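Local coordinates for cucumber peeling cupredoxin (Cucumis sativus, PDB 1JER), which binds a type 1 (blue) copper ion and probably serves as an electron carrier, as a plant stellacyanin of the phytocyanin family, at residues A[6-11]-A[38-43]; A[12-17]-A[47-52]; A[24-29]-A[100-105]; A[29-34]-A[105-110]. All coordinates share one frame; numbering follows the deposited sequence.

Contact 1: A[6-11]-A[38-43]; sequences HIVGDN and LQFNFP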
loop_
_atom_site.group_PDB
_atom_site.type_symbol
_atom_site.label_atom_id
_atom_site.label_comp_id
_atom_site.label_asym_id
_atom_site.label_seq_id
_atom_site.Cartn_x
_atom_site.Cartn_y
_atom_site.Cartn_z
ATOM N N HIS A 6 0.286 -2.727 10.206
ATOM C CA HIS A 6 -0.087 -2.142 11.525
ATOM C C HIS A 6 -1.286 -1.188 11.272
ATOM O O HIS A 6 -1.250 -0.462 10.283
ATOM C CB HIS A 6 1.077 -1.290 12.011
ATOM C CG HIS A 6 2.356 -2.055 12.138
ATOM N ND1 HIS A 6 2.678 -2.714 13.326
ATOM C CD2 HIS A 6 3.385 -2.200 11.265
ATOM C CE1 HIS A 6 3.892 -3.265 13.155
ATOM N NE2 HIS A 6 4.330 -2.983 11.933
ATOM N N ILE A 7 -2.221 -1.191 12.172
ATOM C CA ILE A 7 -3.390 -0.283 12.014
ATOM C C ILE A 7 -3.117 0.959 12.875
ATOM O O ILE A 7 -3.029 0.878 14.070
ATOM C CB ILE A 7 -4.661 -0.982 12.549
ATOM C CG1 ILE A 7 -4.959 -2.298 11.772
ATOM C CG2 ILE A 7 -5.855 -0.019 12.306
ATOM C CD1 ILE A 7 -5.088 -2.041 10.273
ATOM N N VAL A 8 -2.863 2.076 12.184
ATOM C CA VAL A 8 -2.458 3.289 12.892
ATOM C C VAL A 8 -3.535 3.673 13.898
ATOM O O VAL A 8 -4.704 3.809 13.540
ATOM C CB VAL A 8 -2.227 4.426 11.889
ATOM C CG1 VAL A 8 -1.971 5.737 12.633
ATOM C CG2 VAL A 8 -1.052 4.123 10.973
ATOM N N GLY A 9 -3.149 3.790 15.160
ATOM C CA GLY A 9 -4.106 4.118 16.220
ATOM C C GLY A 9 -5.004 2.980 16.627
ATOM O O GLY A 9 -5.963 3.223 17.397
ATOM N N ASP A 10 -4.725 1.763 16.168
ATOM C CA ASP A 10 -5.534 0.589 16.457
ATOM C C ASP A 10 -7.010 0.903 16.192
ATOM O O ASP A 10 -7.327 1.427 15.090
ATOM C CB ASP A 10 -5.293 0.077 17.866
ATOM C CG ASP A 10 -3.813 -0.341 18.061
ATOM O OD1 ASP A 10 -3.210 -0.788 17.084
ATOM O OD2 ASP A 10 -3.358 -0.259 19.196
ATOM N N ASN A 11 -7.891 0.648 17.144
ATOM C CA ASN A 11 -9.360 0.816 16.867
ATOM C C ASN A 11 -9.719 2.278 16.649
ATOM O O ASN A 11 -10.802 2.557 16.075
ATOM C CB ASN A 11 -10.142 0.304 18.087
ATOM C CG ASN A 11 -10.158 -1.197 18.239
ATOM O OD1 ASN A 11 -10.369 -1.695 19.369
ATOM N ND2 ASN A 11 -9.988 -1.937 17.177
ATOM N N LEU A 38 1.613 0.342 6.922
ATOM C CA LEU A 38 0.845 1.122 7.929
ATOM C C LEU A 38 -0.543 1.379 7.216
ATOM O O LEU A 38 -0.502 1.847 6.103
ATOM C CB LEU A 38 1.459 2.529 8.008
ATOM C CG LEU A 38 2.727 2.713 8.797
ATOM C CD1 LEU A 38 3.048 4.195 8.954
ATOM C CD2 LEU A 38 2.611 2.024 10.166
ATOM N N GLN A 39 -1.580 1.012 7.926
ATOM C CA GLN A 39 -2.927 1.249 7.366
ATOM C C GLN A 39 -3.581 2.426 8.127
ATOM O O GLN A 39 -3.735 2.307 9.349
ATOM C CB GLN A 39 -3.800 0.011 7.535
ATOM C CG GLN A 39 -5.236 0.286 7.055
ATOM C CD GLN A 39 -5.991 -0.991 6.787
ATOM O OE1 GLN A 39 -5.375 -2.024 6.494
ATOM N NE2 GLN A 39 -7.311 -0.926 6.877
ATOM N N PHE A 40 -3.966 3.451 7.392
ATOM C CA PHE A 40 -4.638 4.628 8.048
ATOM C C PHE A 40 -6.145 4.548 7.620
ATOM O O PHE A 40 -6.392 4.545 6.430
ATOM C CB PHE A 40 -4.078 5.885 7.339
ATOM C CG PHE A 40 -2.631 6.190 7.743
ATOM C CD1 PHE A 40 -1.593 5.560 7.044
ATOM C CD2 PHE A 40 -2.327 7.086 8.727
ATOM C CE1 PHE A 40 -0.267 5.898 7.356
ATOM C CE2 PHE A 40 -1.006 7.400 9.067
ATOM C CZ PHE A 40 0.019 6.754 8.377
ATOM N N ASN A 41 -7.000 4.423 8.613
ATOM C CA ASN A 41 -8.454 4.309 8.366
ATOM C C ASN A 41 -9.112 5.618 8.882
ATOM O O ASN A 41 -8.881 6.042 10.010
ATOM C CB ASN A 41 -9.021 3.181 9.276
ATOM C CG ASN A 41 -8.554 1.802 8.796
ATOM O OD1 ASN A 41 -8.407 1.526 7.645
ATOM N ND2 ASN A 41 -8.382 0.923 9.815
ATOM N N PHE A 42 -9.901 6.213 7.992
ATOM C CA PHE A 42 -10.578 7.477 8.456
ATOM C C PHE A 42 -11.804 7.654 7.544
ATOM O O PHE A 42 -11.870 7.071 6.460
ATOM C CB PHE A 42 -9.622 8.618 8.268
ATOM C CG PHE A 42 -8.925 8.729 6.946
ATOM C CD1 PHE A 42 -7.736 8.035 6.704
ATOM C CD2 PHE A 42 -9.430 9.528 5.924
ATOM C CE1 PHE A 42 -7.088 8.165 5.487
ATOM C CE2 PHE A 42 -8.798 9.654 4.713
ATOM C CZ PHE A 42 -7.612 8.954 4.467
ATOM N N PRO A 43 -12.722 8.510 7.964
ATOM C CA PRO A 43 -13.906 8.756 7.076
ATOM C C PRO A 43 -13.462 9.480 5.826
ATOM O O PRO A 43 -12.681 10.426 5.812
ATOM C CB PRO A 43 -14.817 9.588 7.939
ATOM C CG PRO A 43 -14.101 9.978 9.144
ATOM C CD PRO A 43 -12.776 9.244 9.199
HETATM O O HOH W 1 -5.875 3.535 11.061
HETATM O O HOH W 2 -8.823 1.716 12.734
#
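Val8 lays its methyl CG2 over one face of the Phe40 ring. CG2 stands 3.8 Å from the centroid of the Phe40 ring, only 10° off the ring normal, a well-centred CH-pi contact. With chi1 of Val8 at 173°, CG1 points opposite the backbone N, and CG2 is the branch that falls over the ring centre. Trp14 meets the same phenyl ring edge-to-face. Strands 5-7 and 37-40 run parallel here. Gln39 N donates to His6 O at 2.8 Å, almost straight. Val8 N returns a bond to Gln39 O at 3.0 Å. Ile7 and Gln39 lie side by side on the opposite face of the sheet from His6 and Leu38. Ile7 CD1 rests 3.7 Å from Gln39 CB and follows the chain to the amide. The turn of that amide is set by one bond: Gln39 NE2 donates to Asn41 OD1 at 2.8 Å, in plane and on a lone pair. One water joins Val8 O, Gln39 O and Asn41 N, so Gln39 O takes two donors. The chemistry implies an apolar side where Val8 meets Phe40, and a partly exposed side where Ile7 lies along the Gln39 chain; a water takes over the backbone pairing past the strand ends.

Contact 2: A[12-17]-A[47-52]; sequences TGWSVP and HNVHEM. With CU (copper (II) ion), chain B.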
loop_
_atom_site.group_PDB
_atom_site.type_symbol
_atom_site.label_atom_id
_atom_site.label_comp_id
_atom_site.label_asym_id
_atom_site.label_seq_id
_atom_site.Cartn_x
_atom_site.Cartn_y
_atom_site.Cartn_z
ATOM N N THR A 12 -8.896 3.194 17.085
ATOM C CA THR A 12 -9.214 4.627 16.940
ATOM C C THR A 12 -9.033 5.110 15.543
ATOM O O THR A 12 -9.733 6.009 15.023
ATOM C CB THR A 12 -8.366 5.456 17.909
ATOM O OG1 THR A 12 -8.685 5.065 19.240
ATOM C CG2 THR A 12 -8.628 6.936 17.730
ATOM N N GLY A 13 -8.066 4.483 14.815
ATOM C CA GLY A 13 -7.903 4.948 13.439
ATOM C C GLY A 13 -7.165 6.267 13.397
ATOM O O GLY A 13 -6.508 6.666 14.355
ATOM N N TRP A 14 -7.250 6.937 12.249
ATOM C CA TRP A 14 -6.486 8.163 12.003
ATOM C C TRP A 14 -7.449 9.364 12.126
ATOM O O TRP A 14 -8.331 9.498 11.284
ATOM C CB TRP A 14 -6.011 8.082 10.548
ATOM C CG TRP A 14 -5.064 9.117 10.052
ATOM C CD1 TRP A 14 -5.252 9.783 8.841
ATOM C CD2 TRP A 14 -3.828 9.593 10.568
ATOM N NE1 TRP A 14 -4.202 10.652 8.639
ATOM C CE2 TRP A 14 -3.315 10.563 9.667
ATOM C CE3 TRP A 14 -3.085 9.329 11.736
ATOM C CZ2 TRP A 14 -2.128 11.249 9.850
ATOM C CZ3 TRP A 14 -1.882 10.028 11.914
ATOM C CH2 TRP A 14 -1.406 10.969 11.000
ATOM N N SER A 15 -7.313 10.128 13.191
ATOM C CA SER A 15 -8.230 11.304 13.332
ATOM C C SER A 15 -7.531 12.317 14.193
ATOM O O SER A 15 -6.367 12.095 14.622
ATOM C CB SER A 15 -9.587 10.910 13.874
ATOM O OG SER A 15 -9.519 10.339 15.157
ATOM N N VAL A 16 -8.150 13.449 14.469
ATOM C CA VAL A 16 -7.478 14.389 15.385
ATOM C C VAL A 16 -7.722 13.903 16.806
ATOM O O VAL A 16 -8.854 13.748 17.252
ATOM C CB VAL A 16 -8.177 15.789 15.235
ATOM C CG1 VAL A 16 -7.535 16.758 16.207
ATOM C CG2 VAL A 16 -7.947 16.237 13.786
ATOM N N PRO A 17 -6.652 13.654 17.549
ATOM C CA PRO A 17 -6.808 12.993 18.842
ATOM C C PRO A 17 -7.186 13.986 19.956
ATOM O O PRO A 17 -7.007 15.188 19.792
ATOM C CB PRO A 17 -5.375 12.486 19.116
ATOM C CG PRO A 17 -4.513 13.563 18.516
ATOM C CD PRO A 17 -5.237 14.012 17.259
ATOM N N HIS A 47 -9.924 13.516 6.097
ATOM C CA HIS A 47 -8.460 13.724 6.431
ATOM C C HIS A 47 -7.674 13.243 5.210
ATOM O O HIS A 47 -8.221 12.802 4.213
ATOM C CB HIS A 47 -8.141 12.670 7.584
ATOM C CG HIS A 47 -8.885 13.014 8.832
ATOM N ND1 HIS A 47 -8.569 14.124 9.584
ATOM C CD2 HIS A 47 -9.976 12.431 9.422
ATOM C CE1 HIS A 47 -9.411 14.199 10.625
ATOM N NE2 HIS A 47 -10.255 13.189 10.549
ATOM N N ASN A 48 -6.346 13.233 5.345
ATOM C CA ASN A 48 -5.534 12.631 4.283
ATOM C C ASN A 48 -4.243 12.131 4.965
ATOM O O ASN A 48 -4.155 12.237 6.208
ATOM C CB ASN A 48 -5.239 13.585 3.153
ATOM C CG ASN A 48 -4.561 14.863 3.606
ATOM O OD1 ASN A 48 -4.778 15.939 3.016
ATOM N ND2 ASN A 48 -3.803 14.803 4.644
ATOM N N VAL A 49 -3.364 11.559 4.164
ATOM C CA VAL A 49 -2.099 11.060 4.702
ATOM C C VAL A 49 -0.978 11.506 3.750
ATOM O O VAL A 49 -1.040 11.217 2.570
ATOM C CB VAL A 49 -2.074 9.512 4.721
ATOM C CG1 VAL A 49 -0.701 9.115 5.351
ATOM C CG2 VAL A 49 -3.196 8.987 5.616
ATOM N N HIS A 50 -0.012 12.222 4.326
ATOM C CA HIS A 50 1.110 12.701 3.521
ATOM C C HIS A 50 2.407 12.413 4.234
ATOM O O HIS A 50 2.566 12.622 5.430
ATOM C CB HIS A 50 0.939 14.237 3.346
ATOM C CG HIS A 50 2.077 14.924 2.686
ATOM N ND1 HIS A 50 2.436 14.736 1.376
ATOM C CD2 HIS A 50 2.946 15.865 3.167
ATOM C CE1 HIS A 50 3.485 15.483 1.073
ATOM N NE2 HIS A 50 3.812 16.176 2.144
ATOM N N GLU A 51 3.390 11.859 3.498
ATOM C CA GLU A 51 4.676 11.607 4.168
ATOM C C GLU A 51 5.568 12.816 4.051
ATOM O O GLU A 51 5.573 13.496 3.002
ATOM C CB GLU A 51 5.315 10.368 3.492
ATOM C CG GLU A 51 6.664 10.072 4.172
ATOM C CD GLU A 51 7.344 8.845 3.589
ATOM O OE1 GLU A 51 6.867 8.246 2.625
ATOM O OE2 GLU A 51 8.407 8.474 4.138
ATOM N N MET A 52 6.267 13.261 5.072
ATOM C CA MET A 52 7.145 14.423 4.975
ATOM C C MET A 52 8.628 13.916 4.912
ATOM O O MET A 52 8.929 12.885 5.483
ATOM C CB MET A 52 7.107 15.237 6.260
ATOM C CG MET A 52 5.780 15.315 6.961
ATOM S SD MET A 52 5.174 17.029 6.885
ATOM C CE MET A 52 4.696 17.054 5.151
HETATM CU CU CU B . -7.038 15.324 9.344
#
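His47 comes first, and its imidazole lies against the backbone of the loop 12-17. Ser15 CA sits over one face of the ring, a CH-pi contact 4.3 Å from the centroid of the His47 ring. The side chains of Val16 and His47 cross at about a right angle, with CG2 of Val16 4.0 Å from His47 CE1. Trp14 O approaches His47 CD2 obliquely. Chi1 of -67° sets CG of His47 opposite the carbonyl carbon, and the turn about chi2 (-70°) brings ND1 to the copper ion, 2.0 Å away. The loop thus packs against the same ring that binds the metal through ND1. Asn48 follows and contributes its backbone. Its O accepts from Trp14 NE1 at 2.9 Å, with an N-H...O angle of 170°. The acceptor lies in the indole plane, but the nitrogen stands above the carbonyl plane. This nearly straight bond helps to hold the rotation of the indole. Val49 then puts CG2 3.6 Å from Trp14 NE1, reaching the indole obliquely. Strand 50-52 leads on from there. Cys90, His95 and Gln100 complete the metal site, and the His95 ring meets that of His47. This is the type 1 copper centre of the cupredoxins, in the stellacyanin form with an axial glutamine, where the weak axial ligand is most often methionine.

Contact 3: A[24-29]-A[100-105]; sequences SQWAAG and QKLSIN. With CU (copper (II) ion), chain B.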
loop_
_atom_site.group_PDB
_atom_site.type_symbol
_atom_site.label_atom_id
_atom_site.label_comp_id
_atom_site.label_asym_id
_atom_site.label_seq_id
_atom_site.Cartn_x
_atom_site.Cartn_y
_atom_site.Cartn_z
ATOM N N SER A 24 2.094 9.279 19.251
ATOM C CA SER A 24 3.485 8.877 19.594
ATOM C C SER A 24 3.462 7.836 20.676
ATOM O O SER A 24 4.308 6.935 20.752
ATOM C CB SER A 24 4.387 10.043 19.812
ATOM O OG SER A 24 3.986 10.794 20.934
ATOM N N GLN A 25 2.405 7.806 21.527
ATOM C CA GLN A 25 2.370 6.649 22.453
ATOM C C GLN A 25 2.038 5.381 21.697
ATOM O O GLN A 25 2.477 4.276 22.044
ATOM C CB GLN A 25 1.319 6.906 23.551
ATOM C CG GLN A 25 1.822 7.931 24.577
ATOM C CD GLN A 25 0.864 8.164 25.718
ATOM O OE1 GLN A 25 -0.355 8.130 25.560
ATOM N NE2 GLN A 25 1.414 8.433 26.901
ATOM N N TRP A 26 1.188 5.485 20.652
ATOM C CA TRP A 26 0.813 4.290 19.913
ATOM C C TRP A 26 2.051 3.722 19.226
ATOM O O TRP A 26 2.336 2.521 19.289
ATOM C CB TRP A 26 -0.237 4.721 18.791
ATOM C CG TRP A 26 -0.481 3.535 17.874
ATOM C CD1 TRP A 26 -1.311 2.487 18.119
ATOM C CD2 TRP A 26 0.114 3.304 16.586
ATOM N NE1 TRP A 26 -1.243 1.598 17.053
ATOM C CE2 TRP A 26 -0.383 2.086 16.116
ATOM C CE3 TRP A 26 1.024 4.012 15.800
ATOM C CZ2 TRP A 26 -0.008 1.514 14.885
ATOM C CZ3 TRP A 26 1.392 3.456 14.591
ATOM C CH2 TRP A 26 0.880 2.236 14.132
ATOM N N ALA A 27 2.839 4.587 18.587
ATOM C CA ALA A 27 4.029 4.131 17.858
ATOM C C ALA A 27 5.066 3.535 18.822
ATOM O O ALA A 27 5.707 2.539 18.461
ATOM C CB ALA A 27 4.665 5.306 17.120
ATOM N N ALA A 28 5.186 4.093 20.024
ATOM C CA ALA A 28 6.227 3.545 20.952
ATOM C C ALA A 28 5.883 2.174 21.459
ATOM O O ALA A 28 6.746 1.479 22.061
ATOM C CB ALA A 28 6.373 4.542 22.112
ATOM N N GLY A 29 4.663 1.664 21.301
ATOM C CA GLY A 29 4.345 0.326 21.717
ATOM C C GLY A 29 4.581 -0.725 20.661
ATOM O O GLY A 29 4.253 -1.902 20.874
ATOM N N GLN A 100 -2.405 15.393 14.795
ATOM C CA GLN A 100 -2.632 14.299 13.843
ATOM C C GLN A 100 -1.361 14.178 12.977
ATOM O O GLN A 100 -1.306 14.620 11.841
ATOM C CB GLN A 100 -3.837 14.490 12.946
ATOM C CG GLN A 100 -4.211 13.273 12.143
ATOM C CD GLN A 100 -5.488 13.432 11.338
ATOM O OE1 GLN A 100 -5.957 14.555 11.112
ATOM N NE2 GLN A 100 -6.083 12.326 10.936
ATOM N N LYS A 101 -0.362 13.565 13.601
ATOM C CA LYS A 101 0.941 13.388 12.881
ATOM C C LYS A 101 1.619 12.186 13.595
ATOM O O LYS A 101 1.288 11.881 14.746
ATOM C CB LYS A 101 1.784 14.657 13.145
ATOM C CG LYS A 101 2.010 14.918 14.628
ATOM C CD LYS A 101 2.436 16.354 14.882
ATOM C CE LYS A 101 3.567 16.794 13.982
ATOM N NZ LYS A 101 4.169 18.108 14.465
ATOM N N LEU A 102 2.443 11.483 12.848
ATOM C CA LEU A 102 2.990 10.202 13.392
ATOM C C LEU A 102 4.436 10.078 12.882
ATOM O O LEU A 102 4.734 10.330 11.742
ATOM C CB LEU A 102 2.130 9.087 12.723
ATOM C CG LEU A 102 2.753 7.672 12.901
ATOM C CD1 LEU A 102 2.412 7.157 14.292
ATOM C CD2 LEU A 102 2.128 6.732 11.848
ATOM N N SER A 103 5.352 9.791 13.810
ATOM C CA SER A 103 6.743 9.564 13.387
ATOM C C SER A 103 7.133 8.173 13.888
ATOM O O SER A 103 6.848 7.795 15.018
ATOM C CB SER A 103 7.687 10.606 14.000
ATOM O OG SER A 103 7.710 10.493 15.366
ATOM N N ILE A 104 7.720 7.397 12.966
ATOM C CA ILE A 104 8.052 6.030 13.384
ATOM C C ILE A 104 9.472 5.684 12.918
ATOM O O ILE A 104 9.992 6.261 11.984
ATOM C CB ILE A 104 7.088 5.031 12.768
ATOM C CG1 ILE A 104 7.095 5.028 11.231
ATOM C CG2 ILE A 104 5.665 5.246 13.278
ATOM C CD1 ILE A 104 6.639 3.690 10.660
ATOM N N ASN A 105 10.060 4.723 13.649
ATOM C CA ASN A 105 11.436 4.326 13.295
ATOM C C ASN A 105 11.357 2.907 12.712
ATOM O O ASN A 105 10.839 2.003 13.383
ATOM C CB ASN A 105 12.235 4.252 14.630
ATOM C CG ASN A 105 13.672 3.791 14.335
ATOM O OD1 ASN A 105 14.170 2.863 14.995
ATOM N ND2 ASN A 105 14.293 4.433 13.376
HETATM CU CU CU B . -7.038 15.324 9.344
#
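Ala27 CB is a small knob pressed from helix 22-28 onto strand 101-107. It settles in the dip between Leu102 and Ile104. Its three neighbours there are Ser103 O at 3.9 Å from Ala27 CB, Ile104 CG2 at 4.0 Å from the same methyl, and Leu102 CD1. The small side chain is consistent with the close approach: the axes of helix 24-28 and strand 101-105 come within 8.1 Å, and cross at -22°, so the helix follows the strand direction closely. Ile104 CG1 takes the crowded position between its backbone N and carbonyl carbon (chi1 60°), and the short branch CG2 is the one turned to the alanine. The strand belongs to one sheet of the cupredoxin beta sandwich, and Leu102 and Ile104 also reach Leu38 on the other sheet. The second bump is Leu102 CD1. It fits into the corner between Ala27 CB and the benzo edge of Trp26. It meets that edge near the indole plane, with Leu102 CD1 3.8 Å from Trp26 CE3 and nearly as close to CZ3. No hydrogen bond spans the two segments. The indole N-H of Trp26 is instead bound by Asp10. At the far end of the strand segment, Gln100 takes no part in this packing and extends away to the copper ion, which its OE1 binds at 2.2 Å.

Contact 4: A[29-34]-A[105-110]; sequences GKTFRV and NVVAAN
Phe32 O and Val107 O carry the backbone ladder here. Val107 N donates to Phe32 O at 2.9 Å, with an N-H...O angle of 174°. Val34 N donates back to Val107 O, also at 2.9 Å. Together they pair Arg33 with Val107 in parallel fashion. Arg33 adds a side-chain bond: its NH1 reaches Ala108 O at 3.0 Å. The carbonyl lies at the guanidinium edge, near its plane, and points almost straight at the nitrogen, although the N-H is bent, with an angle of 142°. An extended chain from CG to NE carries the group there, and CG and CD pass alongside the same carbonyl. The Arg33 backbone N is bonded to Asp36. Toward Asn105, a water accepts from Phe32 N and donates to Asn105 O.

Packing follows from the pairing. Val107 CG2 nestles against Phe32 O and Arg33 NH1, on the face that carries Arg33 and Val107. Val106, on the face it shares with Phe32, meets Val34 just beyond the strand; their side chains cross at about a right angle, with Val106 CG1 3.9 Å from Val34 CG2. Val106 CG1 also sits over the peptide between Arg33 and Val34. Phe32 CB packs 3.7 Å from Asn105 O, which also lies at the edge of the phenyl ring. Ala109 CB touches Val34 O, 3.8 Å away, where the chain leaves the strand. This is a short parallel edge pairing of strand 32-33 on strand 101-107, as found at the border of a cupredoxin sandwich sheet, away from the copper.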
loop_
_atom_site.group_PDB
_atom_site.type_symbol
_atom_site.label_atom_id
_atom_site.label_comp_id
_atom_site.label_asym_id
_atom_site.label_seq_id
_atom_site.Cartn_x
_atom_site.Cartn_y
_atom_site.Cartn_z
ATOM N N GLY A 29 4.663 1.664 21.301
ATOM C CA GLY A 29 4.345 0.326 21.717
ATOM C C GLY A 29 4.581 -0.725 20.661
ATOM O O GLY A 29 4.253 -1.902 20.874
ATOM N N LYS A 30 5.057 -0.349 19.475
ATOM C CA LYS A 30 5.204 -1.317 18.362
ATOM C C LYS A 30 6.692 -1.348 17.895
ATOM O O LYS A 30 7.438 -0.440 18.171
ATOM C CB LYS A 30 4.473 -0.727 17.115
ATOM C CG LYS A 30 3.030 -0.352 17.411
ATOM C CD LYS A 30 2.165 -1.554 17.548
ATOM C CE LYS A 30 0.672 -1.161 17.685
ATOM N NZ LYS A 30 -0.154 -2.372 17.344
ATOM N N THR A 31 6.985 -2.389 17.096
ATOM C CA THR A 31 8.316 -2.413 16.410
ATOM C C THR A 31 8.006 -2.470 14.895
ATOM O O THR A 31 7.151 -3.300 14.513
ATOM C CB THR A 31 9.083 -3.672 16.805
ATOM O OG1 THR A 31 9.498 -3.515 18.155
ATOM C CG2 THR A 31 10.339 -3.875 15.963
ATOM N N PHE A 32 8.563 -1.574 14.120
ATOM C CA PHE A 32 8.209 -1.526 12.681
ATOM C C PHE A 32 9.415 -2.030 11.866
ATOM O O PHE A 32 10.497 -1.494 12.073
ATOM C CB PHE A 32 7.978 -0.030 12.309
ATOM C CG PHE A 32 6.793 0.545 13.089
ATOM C CD1 PHE A 32 5.497 0.247 12.707
ATOM C CD2 PHE A 32 7.015 1.340 14.198
ATOM C CE1 PHE A 32 4.427 0.760 13.434
ATOM C CE2 PHE A 32 5.939 1.839 14.945
ATOM C CZ PHE A 32 4.644 1.542 14.557
ATOM N N ARG A 33 9.192 -2.985 10.991
ATOM C CA ARG A 33 10.331 -3.535 10.199
ATOM C C ARG A 33 10.099 -3.314 8.710
ATOM O O ARG A 33 8.938 -3.303 8.260
ATOM C CB ARG A 33 10.373 -5.052 10.432
ATOM C CG ARG A 33 10.678 -5.409 11.890
ATOM C CD ARG A 33 10.740 -6.940 12.039
ATOM N NE ARG A 33 10.997 -7.308 13.433
ATOM C CZ ARG A 33 12.206 -7.301 13.986
ATOM N NH1 ARG A 33 13.240 -6.714 13.369
ATOM N NH2 ARG A 33 12.440 -7.910 15.153
ATOM N N VAL A 34 11.184 -3.184 7.969
ATOM C CA VAL A 34 11.094 -2.980 6.506
ATOM C C VAL A 34 10.210 -4.077 5.953
ATOM O O VAL A 34 10.296 -5.216 6.397
ATOM C CB VAL A 34 12.519 -3.113 5.883
ATOM C CG1 VAL A 34 12.417 -3.187 4.378
ATOM C CG2 VAL A 34 13.363 -1.910 6.290
ATOM N N ASN A 105 10.060 4.723 13.649
ATOM C CA ASN A 105 11.436 4.326 13.295
ATOM C C ASN A 105 11.357 2.907 12.712
ATOM O O ASN A 105 10.839 2.003 13.383
ATOM C CB ASN A 105 12.235 4.252 14.630
ATOM C CG ASN A 105 13.672 3.791 14.335
ATOM O OD1 ASN A 105 14.170 2.863 14.995
ATOM N ND2 ASN A 105 14.293 4.433 13.376
ATOM N N VAL A 106 11.796 2.751 11.475
ATOM C CA VAL A 106 11.737 1.464 10.803
ATOM C C VAL A 106 13.101 0.755 10.893
ATOM O O VAL A 106 14.127 1.367 10.570
ATOM C CB VAL A 106 11.383 1.671 9.303
ATOM C CG1 VAL A 106 11.228 0.322 8.606
ATOM C CG2 VAL A 106 9.994 2.361 9.272
ATOM N N VAL A 107 13.063 -0.475 11.357
ATOM C CA VAL A 107 14.343 -1.253 11.450
ATOM C C VAL A 107 14.323 -2.396 10.477
ATOM O O VAL A 107 13.349 -2.763 9.800
ATOM C CB VAL A 107 14.524 -1.735 12.895
ATOM C CG1 VAL A 107 14.588 -0.555 13.856
ATOM C CG2 VAL A 107 13.427 -2.734 13.241
ATOM N N ALA A 108 15.488 -3.063 10.319
ATOM C CA ALA A 108 15.523 -4.157 9.329
ATOM C C ALA A 108 14.649 -5.315 9.710
ATOM O O ALA A 108 14.191 -5.471 10.838
ATOM C CB ALA A 108 17.007 -4.666 9.275
ATOM N N ALA A 109 14.434 -6.250 8.769
ATOM C CA ALA A 109 13.625 -7.422 9.109
ATOM C C ALA A 109 14.464 -8.593 9.538
ATOM O O ALA A 109 14.089 -9.382 10.425
ATOM C CB ALA A 109 12.633 -7.726 8.030
ATOM N N ASN A 110 15.656 -8.754 8.951
ATOM C CA ASN A 110 16.505 -9.893 9.361
ATOM C C ASN A 110 16.971 -9.663 10.806
ATOM O O ASN A 110 16.915 -10.624 11.592
HETATM O O HOH W 3 10.756 0.061 15.279
#

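How the contacts relate
Contacts 3 and 4 follow one another along strand 101-107, with centres about 13 Å apart, and share Gly29 and Asn105. Contact 1 belongs to the other sheet, that of strands 5-7, 37-40 and 76-79. Contact 2 lies about 8 Å from contact 1, centre to centre, touching it through Trp14 on Phe40; contacts 2 and 4 are farthest apart, about 20 Å between centres. All four first segments come from residues 6-34, in order, and each pairs with a later segment in the same order, so the contacts interlock along the chain. Copper ligands from contacts 2 and 3, His47 and Gln100, meet at one end. Leu38 of contact 1 packs on Leu102 and Ile104 of contact 3, joining the two sheets as in the cupredoxin sandwich.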